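Local structure of ParA (Salmonella enterica subsp. enterica serovar Newport str. SL317, 3EZ9) at residues N231-L236 with E302-E307. The protein probably acts as a Walker-type ATPase in plasmid DNA partition, with a helix-turn-helix domain likely to bind DNA. Residues are numbered along the deposited sequence; the frame is centred on the assembly and turned at random.
Unlike the reference sequence in segment 231-236: Asn231 (reference Lys), Gln232 (reference Pro), Tyr233 (reference Ser), Ile235 (reference Val). With MG (magnesium ion), chain C.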
loop_
_atom_site.group_PDB
_atom_site.type_symbol
_atom_site.label_atom_id
_atom_site.label_comp_id
_atom_site.label_asym_id
_atom_site.label_seq_id
_atom_site.Cartn_x
_atom_site.Cartn_y
_atom_site.Cartn_z
ATOM N N ASN A 231 13.348 -26.227 -3.448
ATOM C CA ASN A 231 13.135 -25.458 -2.219
ATOM C C ASN A 231 12.206 -24.260 -2.523
ATOM O O ASN A 231 12.405 -23.523 -3.487
ATOM C CB ASN A 231 14.492 -24.990 -1.710
ATOM C CG ASN A 231 14.421 -24.315 -0.375
ATOM O OD1 ASN A 231 14.780 -24.887 0.652
ATOM N ND2 ASN A 231 13.979 -23.083 -0.379
ATOM N N GLN A 232 11.171 -24.083 -1.711
ATOM C CA GLN A 232 10.203 -23.000 -1.907
ATOM C C GLN A 232 10.742 -21.565 -1.848
ATOM O O GLN A 232 10.061 -20.636 -2.245
ATOM C CB GLN A 232 9.077 -23.136 -0.897
ATOM C CG GLN A 232 9.571 -23.155 0.515
ATOM C CD GLN A 232 8.469 -22.945 1.514
ATOM O OE1 GLN A 232 8.601 -23.310 2.685
ATOM N NE2 GLN A 232 7.385 -22.333 1.071
ATOM N N TYR A 233 11.951 -21.378 -1.339
ATOM C CA TYR A 233 12.562 -20.050 -1.276
ATOM C C TYR A 233 13.759 -19.854 -2.239
ATOM O O TYR A 233 14.376 -18.783 -2.262
ATOM C CB TYR A 233 12.989 -19.750 0.156
ATOM C CG TYR A 233 11.831 -19.772 1.104
ATOM C CD1 TYR A 233 11.957 -20.324 2.378
ATOM C CD2 TYR A 233 10.598 -19.248 0.724
ATOM C CE1 TYR A 233 10.882 -20.360 3.251
ATOM C CE2 TYR A 233 9.503 -19.274 1.589
ATOM C CZ TYR A 233 9.656 -19.830 2.854
ATOM O OH TYR A 233 8.586 -19.839 3.712
ATOM N N GLU A 234 14.083 -20.870 -3.037
ATOM C CA GLU A 234 15.182 -20.729 -3.978
ATOM C C GLU A 234 14.605 -20.682 -5.357
ATOM O O GLU A 234 15.342 -20.684 -6.350
ATOM C CB GLU A 234 16.140 -21.909 -3.909
ATOM C CG GLU A 234 16.799 -22.133 -2.566
ATOM C CD GLU A 234 17.629 -23.385 -2.596
ATOM O OE1 GLU A 234 17.065 -24.391 -3.064
ATOM O OE2 GLU A 234 18.813 -23.381 -2.179
ATOM N N ILE A 235 13.281 -20.631 -5.436
ATOM C CA ILE A 235 12.638 -20.634 -6.749
ATOM C C ILE A 235 12.825 -19.386 -7.616
ATOM O O ILE A 235 12.803 -19.493 -8.832
ATOM C CB ILE A 235 11.141 -20.998 -6.601
ATOM C CG1 ILE A 235 11.041 -22.385 -5.960
ATOM C CG2 ILE A 235 10.446 -20.995 -7.952
ATOM C CD1 ILE A 235 9.678 -22.743 -5.573
ATOM N N LEU A 236 13.003 -18.216 -7.002
ATOM C CA LEU A 236 13.225 -16.986 -7.765
ATOM C C LEU A 236 14.604 -17.116 -8.402
ATOM O O LEU A 236 14.758 -16.841 -9.581
ATOM C CB LEU A 236 13.221 -15.738 -6.857
ATOM C CG LEU A 236 12.800 -14.354 -7.404
ATOM C CD1 LEU A 236 13.595 -13.282 -6.735
ATOM C CD2 LEU A 236 12.976 -14.255 -8.880
ATOM N N GLU A 302 16.913 -19.387 6.728
ATOM C CA GLU A 302 17.828 -20.246 7.479
ATOM C C GLU A 302 17.119 -21.538 7.923
ATOM O O GLU A 302 17.678 -22.631 7.873
ATOM C CB GLU A 302 18.360 -19.497 8.707
ATOM C CG GLU A 302 19.172 -18.227 8.411
ATOM C CD GLU A 302 20.032 -17.807 9.606
ATOM O OE1 GLU A 302 21.227 -17.467 9.447
ATOM O OE2 GLU A 302 19.512 -17.821 10.729
ATOM N N GLU A 303 15.872 -21.418 8.349
ATOM C CA GLU A 303 15.142 -22.592 8.791
ATOM C C GLU A 303 14.868 -23.555 7.656
ATOM O O GLU A 303 14.832 -24.759 7.877
ATOM C CB GLU A 303 13.833 -22.185 9.466
ATOM C CG GLU A 303 13.988 -21.784 10.931
ATOM C CD GLU A 303 12.768 -21.039 11.435
ATOM O OE1 GLU A 303 11.640 -21.432 11.058
ATOM O OE2 GLU A 303 12.934 -20.069 12.207
ATOM N N GLU A 304 14.683 -23.025 6.449
ATOM C CA GLU A 304 14.421 -23.855 5.273
ATOM C C GLU A 304 15.740 -24.415 4.725
ATOM O O GLU A 304 15.757 -25.109 3.713
ATOM C CB GLU A 304 13.743 -23.028 4.192
ATOM C CG GLU A 304 12.789 -23.796 3.339
ATOM C CD GLU A 304 11.502 -24.142 4.075
ATOM O OE1 GLU A 304 10.700 -24.934 3.532
ATOM O OE2 GLU A 304 11.285 -23.620 5.193
ATOM N N GLY A 305 16.846 -24.099 5.392
ATOM C CA GLY A 305 18.141 -24.582 4.953
ATOM C C GLY A 305 18.728 -23.809 3.782
ATOM O O GLY A 305 19.620 -24.326 3.091
ATOM N N VAL A 306 18.235 -22.589 3.538
ATOM C CA VAL A 306 18.738 -21.773 2.433
ATOM C C VAL A 306 19.531 -20.546 2.923
ATOM O O VAL A 306 19.080 -19.809 3.805
ATOM C CB VAL A 306 17.575 -21.322 1.479
ATOM C CG1 VAL A 306 16.503 -22.406 1.424
ATOM C CG2 VAL A 306 16.985 -20.009 1.922
ATOM N N GLU A 307 20.718 -20.346 2.350
ATOM C CA GLU A 307 21.606 -19.229 2.700
ATOM C C GLU A 307 21.224 -17.954 1.951
ATOM O O GLU A 307 21.154 -17.951 0.733
ATOM C CB GLU A 307 23.058 -19.610 2.354
ATOM C CG GLU A 307 23.397 -19.794 0.821
ATOM C CD GLU A 307 22.213 -20.261 -0.115
ATOM O OE1 GLU A 307 21.554 -21.310 0.136
ATOM O OE2 GLU A 307 21.964 -19.564 -1.135
HETATM MG MG MG C . 20.162 -24.028 -0.428
#
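Glu234 OE2 binds the magnesium ion at 2.3 Å, at a place where Glu307 approaches from the other segment. Glu307 OE1 lies 3.1 Å from the magnesium ion, long for a magnesium bond, and the two carboxylate planes are turned 55° apart; the ion probably offsets the repulsion of these like charges. Behind the carboxylate, the extended chain of Glu234 runs past Val306 in the opposite direction, its CG 4.0 Å from Val306 CG1. That methyl also meets the amide group of Asn231, which chi1 of -174° carries out toward Val306 and Glu304. Glu304 reaches three residues of the turn, Asn231, Gln232 and Tyr233. It crosses Tyr233 at about a right angle, its CG 3.7 Å from Tyr233 CD1. The bend at chi2 (73°) then carries its carboxylate to the amide of Gln232, and Gln232 CG in turn lies over the centre of the Tyr233 ring. Both backbones turn sharply here: Asn231 to Glu234 form a type I turn with Glu234 as N-cap of helix 235-241, while Gly305, with positive phi, closes helix 294-303 in a Schellman motif. The contact thus joins the start of one helix to the end of another in the P-loop ATPase domain. Tyr233 packs on Leu264 of helix 261-269 and on Leu301 of helix 294-303, and Gln232 O accepts hydrogen bonds from Trp219 of helix 219-226 and Asn265 of helix 261-269.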